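Local coordinates for protein WlaRA, TDP-fucose-3,4-ketoisomerase (Campylobacter jejuni subsp. jejuni 81116, PDB 5TPV) that belongs to the WxcM-like family of the cupin clan, is named as a ketoisomerase, and forms a dimer with thymidine-5'-diphosphate bound, at residues Ile34-Asp39 with Ile105-Thr110; Ile59-Ser64 with Asn81-Gly86. One frame throughout, in Å; residues are numbered along the deposited sequence.

Contact 1: residues Ile34-Asp39 with Ile105-Thr110; sequences IFYIYD and ILLVLT
Phe35 meets Val108 because its chi1 of 50° sets CG between the backbone N and the carbonyl carbon, which leans the ring over the neighbouring strand. The backbone sends Val108 CB to the same face of the sheet. Its chi1 of -166° then places CG2 by Phe35 CE1 and CG1 by Phe35 CZ, the latter at 3.6 Å. The contact is a CH-pi one. Val108 CB sits over one face, 3.8 Å from the centroid of the Phe35 ring and off centre toward the rim.

The two strands are antiparallel neighbours in the six-stranded sheet of the cupin fold. Phe35 and Val108 form a hydrogen-bonded pair. Val108 N gives a bond of 2.8 Å to Phe35 O, and Phe35 N returns one of 3.0 Å to Val108 O. Ile37 and Leu106 form the next such pair, and Leu106 N to Ile37 O is almost straight at 176°. Their side chains run side by side on the same face as Phe35, with Ile37 CD1 4.2 Å from Leu106 CD2.

The other face carries Ile34, Tyr36, Leu107 and Leu109. Ile34 CG1 packs against Leu109 CD2 at 3.6 Å. Tyr36 touches the partner strand mainly through CB, which lies 3.3 Å from Leu106 O, and its ring leads away. Its hydroxyl bonds to His21 and Asn19 of the second subunit. Strand 33-38 also pairs with a strand of that subunit, so the sheet continues across the interface.

Phe35 also touches thymidine-5'-diphosphate and belongs to its pocket. Four backbone bonds satisfy the N and O of Phe35, Ile37, Leu106 and Val108, while Val108 backs a ring of the ligand site.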
loop_
_atom_site.group_PDB
_atom_site.type_symbol
_atom_site.label_atom_id
_atom_site.label_comp_id
_atom_site.label_asym_id
_atom_site.label_seq_id
_atom_site.Cartn_x
_atom_site.Cartn_y
_atom_site.Cartn_z
ATOM N N ILE B 34 0.311 5.886 1.346
ATOM C CA ILE B 34 0.574 4.530 1.835
ATOM C C ILE B 34 1.979 4.613 2.359
ATOM O O ILE B 34 2.765 5.281 1.752
ATOM C CB ILE B 34 0.523 3.549 0.599
ATOM C CG1 ILE B 34 -0.606 2.662 0.891
ATOM C CG2 ILE B 34 1.809 2.887 0.039
ATOM C CD1 ILE B 34 -1.795 3.490 0.556
ATOM N N PHE B 35 2.314 3.864 3.391
ATOM C CA PHE B 35 3.707 3.643 3.715
ATOM C C PHE B 35 3.895 2.278 4.328
ATOM O O PHE B 35 2.963 1.629 4.770
ATOM C CB PHE B 35 4.303 4.769 4.603
ATOM C CG PHE B 35 3.491 5.101 5.805
ATOM C CD1 PHE B 35 3.744 4.511 7.014
ATOM C CD2 PHE B 35 2.450 6.024 5.731
ATOM C CE1 PHE B 35 2.982 4.833 8.135
ATOM C CE2 PHE B 35 1.708 6.364 6.857
ATOM C CZ PHE B 35 1.978 5.783 8.074
ATOM N N TYR B 36 5.138 1.802 4.286
ATOM C CA TYR B 36 5.452 0.488 4.833
ATOM C C TYR B 36 6.794 0.593 5.543
ATOM O O TYR B 36 7.678 1.402 5.188
ATOM C CB TYR B 36 5.359 -0.666 3.780
ATOM C CG TYR B 36 6.016 -0.346 2.478
ATOM C CD1 TYR B 36 7.337 -0.715 2.234
ATOM C CD2 TYR B 36 5.329 0.312 1.460
ATOM C CE1 TYR B 36 7.959 -0.385 1.070
ATOM C CE2 TYR B 36 5.966 0.640 0.286
ATOM C CZ TYR B 36 7.273 0.306 0.111
ATOM O OH TYR B 36 7.911 0.622 -1.067
ATOM N N ILE B 37 6.872 -0.215 6.591
ATOM C CA ILE B 37 7.958 -0.224 7.542
ATOM C C ILE B 37 8.468 -1.659 7.655
ATOM O O ILE B 37 7.708 -2.657 7.693
ATOM C CB ILE B 37 7.478 0.293 8.903
ATOM C CG1 ILE B 37 6.694 1.575 8.694
ATOM C CG2 ILE B 37 8.669 0.642 9.782
ATOM C CD1 ILE B 37 6.140 2.196 9.959
ATOM N N TYR B 38 9.788 -1.773 7.696
ATOM C CA TYR B 38 10.404 -3.094 7.590
ATOM C C TYR B 38 11.843 -3.075 8.136
ATOM O O TYR B 38 12.340 -2.025 8.568
ATOM C CB TYR B 38 10.364 -3.508 6.122
ATOM C CG TYR B 38 11.037 -2.527 5.154
ATOM C CD1 TYR B 38 12.360 -2.670 4.764
ATOM C CD2 TYR B 38 10.318 -1.509 4.586
ATOM C CE1 TYR B 38 12.976 -1.769 3.917
ATOM C CE2 TYR B 38 10.894 -0.632 3.693
ATOM C CZ TYR B 38 12.214 -0.745 3.380
ATOM O OH TYR B 38 12.714 0.199 2.466
ATOM N N ASP B 39 12.472 -4.245 8.148
ATOM C CA ASP B 39 13.857 -4.483 8.608
ATOM C C ASP B 39 14.030 -4.097 10.052
ATOM O O ASP B 39 14.916 -3.305 10.390
ATOM C CB ASP B 39 14.887 -3.738 7.752
ATOM C CG ASP B 39 15.160 -4.424 6.431
ATOM O OD1 ASP B 39 14.498 -5.430 6.070
ATOM O OD2 ASP B 39 16.051 -3.910 5.744
ATOM N N ILE B 105 6.691 -7.021 7.828
ATOM C CA ILE B 105 6.478 -5.853 6.967
ATOM C C ILE B 105 5.142 -5.252 7.329
ATOM O O ILE B 105 4.099 -5.910 7.238
ATOM C CB ILE B 105 6.430 -6.216 5.469
ATOM C CG1 ILE B 105 7.773 -6.856 5.070
ATOM C CG2 ILE B 105 6.104 -5.005 4.580
ATOM C CD1 ILE B 105 7.643 -7.665 3.773
ATOM N N LEU B 106 5.175 -3.988 7.721
ATOM C CA LEU B 106 3.968 -3.314 8.189
ATOM C C LEU B 106 3.552 -2.359 7.116
ATOM O O LEU B 106 4.336 -1.498 6.767
ATOM C CB LEU B 106 4.231 -2.507 9.466
ATOM C CG LEU B 106 3.006 -1.738 9.978
ATOM C CD1 LEU B 106 1.956 -2.656 10.521
ATOM C CD2 LEU B 106 3.459 -0.770 11.072
ATOM N N LEU B 107 2.336 -2.534 6.603
ATOM C CA LEU B 107 1.755 -1.592 5.666
ATOM C C LEU B 107 0.653 -0.765 6.352
ATOM O O LEU B 107 -0.253 -1.311 7.005
ATOM C CB LEU B 107 1.168 -2.361 4.511
ATOM C CG LEU B 107 0.393 -1.631 3.419
ATOM C CD1 LEU B 107 1.268 -0.691 2.639
ATOM C CD2 LEU B 107 -0.333 -2.584 2.469
ATOM N N VAL B 108 0.659 0.517 6.024
ATOM C CA VAL B 108 -0.294 1.501 6.508
ATOM C C VAL B 108 -0.940 2.293 5.392
ATOM O O VAL B 108 -0.307 2.840 4.509
ATOM C CB VAL B 108 0.436 2.462 7.482
ATOM C CG1 VAL B 108 -0.582 3.287 8.270
ATOM C CG2 VAL B 108 1.277 1.641 8.443
ATOM N N LEU B 109 -2.262 2.374 5.453
ATOM C CA LEU B 109 -3.039 3.223 4.560
ATOM C C LEU B 109 -3.596 4.399 5.370
ATOM O O LEU B 109 -4.020 4.228 6.533
ATOM C CB LEU B 109 -4.222 2.424 4.025
ATOM C CG LEU B 109 -3.982 0.913 3.755
ATOM C CD1 LEU B 109 -5.235 0.202 3.361
ATOM C CD2 LEU B 109 -2.951 0.676 2.676
ATOM N N THR B 110 -3.612 5.565 4.738
ATOM C CA THR B 110 -4.160 6.754 5.336
ATOM C C THR B 110 -4.787 7.696 4.285
ATOM O O THR B 110 -4.601 7.591 3.063
ATOM C CB THR B 110 -3.131 7.479 6.207
ATOM O OG1 THR B 110 -3.734 8.562 6.955
ATOM C CG2 THR B 110 -2.081 8.056 5.343
#

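Contact 2: residues Ile59-Ser64 with Asn81-Gly86; sequences IALNGS and NNKTKG
This contact joins the end of strand 56-62 and the loop after it to the turn leading into strand 85-89, at one end of the six-stranded sheet. One lysine and two waters hold it. Bends at chi3 (-97°) and chi4 curl the chain of Lys83 back over the carbonyl of Leu61. Lys83 NZ gives Leu61 O a hydrogen bond of 2.7 Å, nearly in line with the C=O bond. CG of Lys83 also lies close to this oxygen, at 3.3 Å. Lys83 has a cation-pi partner in Tyr38 of the second subunit.

Residues Asn82 to Lys85 form a type I turn. One water joins the turn to the strand: it accepts from Ala60 N at 2.9 Å and donates to Asn82 O and Lys85 O. A second water donates to Asn81 O at 2.8 Å and weakly to Gly63 O. Asn81 CA also makes a CA-H...O contact of 3.4 Å with Gly63 O.

Leu61 and Asn62 both face Ile105 in a classic beta bulge, and the chain turns a corner at Leu61. Waters thus bridge backbone groups of the two segments where direct strand pairing gives way, and the Lys83 ammonium probably polarises the Leu61 carbonyl it holds.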
loop_
_atom_site.group_PDB
_atom_site.type_symbol
_atom_site.label_atom_id
_atom_site.label_comp_id
_atom_site.label_asym_id
_atom_site.label_seq_id
_atom_site.Cartn_x
_atom_site.Cartn_y
_atom_site.Cartn_z
ATOM N N ILE B 59 -1.676 -3.112 8.579
ATOM C CA ILE B 59 -1.705 -4.488 8.096
ATOM C C ILE B 59 -0.298 -5.050 8.207
ATOM O O ILE B 59 0.671 -4.411 7.737
ATOM C CB ILE B 59 -2.135 -4.472 6.614
ATOM C CG1 ILE B 59 -3.432 -3.723 6.414
ATOM C CG2 ILE B 59 -2.257 -5.866 6.015
ATOM C CD1 ILE B 59 -3.715 -3.393 4.971
ATOM N N ALA B 60 -0.178 -6.220 8.853
ATOM C CA ALA B 60 1.036 -6.981 8.801
ATOM C C ALA B 60 1.034 -7.830 7.540
ATOM O O ALA B 60 0.443 -8.898 7.532
ATOM C CB ALA B 60 1.159 -7.844 10.042
ATOM N N LEU B 61 1.643 -7.336 6.475
ATOM C CA LEU B 61 1.759 -8.083 5.233
ATOM C C LEU B 61 2.653 -9.256 5.362
ATOM O O LEU B 61 2.492 -10.221 4.676
ATOM C CB LEU B 61 2.425 -7.275 4.148
ATOM C CG LEU B 61 1.671 -6.103 3.579
ATOM C CD1 LEU B 61 2.355 -5.620 2.324
ATOM C CD2 LEU B 61 0.246 -6.494 3.270
ATOM N N ASN B 62 3.663 -9.148 6.203
ATOM C CA ASN B 62 4.407 -10.322 6.539
ATOM C C ASN B 62 4.784 -10.299 8.014
ATOM O O ASN B 62 4.842 -9.251 8.632
ATOM C CB ASN B 62 5.608 -10.432 5.591
ATOM C CG ASN B 62 6.089 -11.873 5.439
ATOM O OD1 ASN B 62 5.307 -12.813 5.274
ATOM N ND2 ASN B 62 7.386 -12.051 5.582
ATOM N N GLY B 63 4.993 -11.457 8.598
ATOM C CA GLY B 63 5.260 -11.542 10.025
ATOM C C GLY B 63 4.148 -11.032 10.923
ATOM O O GLY B 63 2.955 -11.083 10.628
ATOM N N SER B 64 4.562 -10.476 12.041
ATOM C CA SER B 64 3.614 -10.065 13.058
ATOM C C SER B 64 4.202 -8.940 13.888
ATOM O O SER B 64 5.411 -8.770 13.998
ATOM C CB SER B 64 3.260 -11.235 13.998
ATOM O OG SER B 64 4.439 -11.736 14.598
ATOM N N ASN B 81 -0.957 -10.114 12.530
ATOM C CA ASN B 81 -0.184 -11.240 12.030
ATOM C C ASN B 81 -0.662 -11.956 10.777
ATOM O O ASN B 81 -0.143 -13.023 10.472
ATOM C CB ASN B 81 0.040 -12.302 13.127
ATOM C CG ASN B 81 -1.242 -12.933 13.653
ATOM O OD1 ASN B 81 -1.199 -13.579 14.696
ATOM N ND2 ASN B 81 -2.363 -12.726 13.012
ATOM N N ASN B 82 -1.634 -11.434 10.065
ATOM C CA ASN B 82 -1.829 -11.953 8.722
ATOM C C ASN B 82 -2.444 -10.980 7.750
ATOM O O ASN B 82 -2.980 -9.957 8.149
ATOM C CB ASN B 82 -2.639 -13.240 8.735
ATOM C CG ASN B 82 -4.107 -12.969 8.857
ATOM O OD1 ASN B 82 -4.524 -12.463 9.862
ATOM N ND2 ASN B 82 -4.886 -13.335 7.862
ATOM N N LYS B 83 -2.360 -11.351 6.478
ATOM C CA LYS B 83 -2.681 -10.469 5.347
ATOM C C LYS B 83 -4.151 -10.259 5.111
ATOM O O LYS B 83 -4.505 -9.444 4.275
ATOM C CB LYS B 83 -2.117 -11.047 4.052
ATOM C CG LYS B 83 -0.658 -10.742 3.872
ATOM C CD LYS B 83 -0.167 -11.270 2.532
ATOM C CE LYS B 83 0.512 -12.625 2.644
ATOM N NZ LYS B 83 1.584 -12.578 3.668
ATOM N N THR B 84 -5.013 -10.997 5.799
ATOM C CA THR B 84 -6.462 -10.861 5.564
ATOM C C THR B 84 -7.192 -9.992 6.564
ATOM O O THR B 84 -8.413 -9.889 6.562
ATOM C CB THR B 84 -7.134 -12.214 5.628
ATOM O OG1 THR B 84 -6.972 -12.685 6.963
ATOM C CG2 THR B 84 -6.460 -13.183 4.655
ATOM N N LYS B 85 -6.421 -9.383 7.440
ATOM C CA LYS B 85 -6.944 -8.603 8.545
ATOM C C LYS B 85 -6.087 -7.324 8.688
ATOM O O LYS B 85 -4.868 -7.279 8.394
ATOM C CB LYS B 85 -6.963 -9.492 9.782
ATOM C CG LYS B 85 -5.995 -9.169 10.906
ATOM C CD LYS B 85 -6.031 -10.286 11.957
ATOM C CE LYS B 85 -5.036 -10.075 13.086
ATOM N NZ LYS B 85 -5.724 -9.367 14.200
ATOM N N GLY B 86 -6.765 -6.261 9.055
ATOM C CA GLY B 86 -6.099 -5.052 9.467
ATOM C C GLY B 86 -6.863 -4.360 10.568
ATOM O O GLY B 86 -8.044 -4.627 10.833
HETATM O O HOH W 1 -2.631 -7.657 9.543
HETATM O O HOH W 2 2.384 -14.210 10.681
#

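How the contacts relate
Contact 1 is buried, whereas contact 2 is only partly so and includes exposed Asn81. Both belong to the six-stranded sheet, in which strands 105-110 and 56-62 are neighbours. Two probable backbone hydrogen bonds join them directly, from Leu107 N to Ile59 O at 2.8 Å and from Ile105 N to Asn62 O at 3.0 Å. Buried at the sheet edge that meets the second subunit, contact 1 relies on regular strand pairing and apolar packing. At the sheet end, contact 2 relies on water and a charged side chain. Both meet the second subunit, contact 1 through strand pairing as well as side chains and contact 2 through side chains.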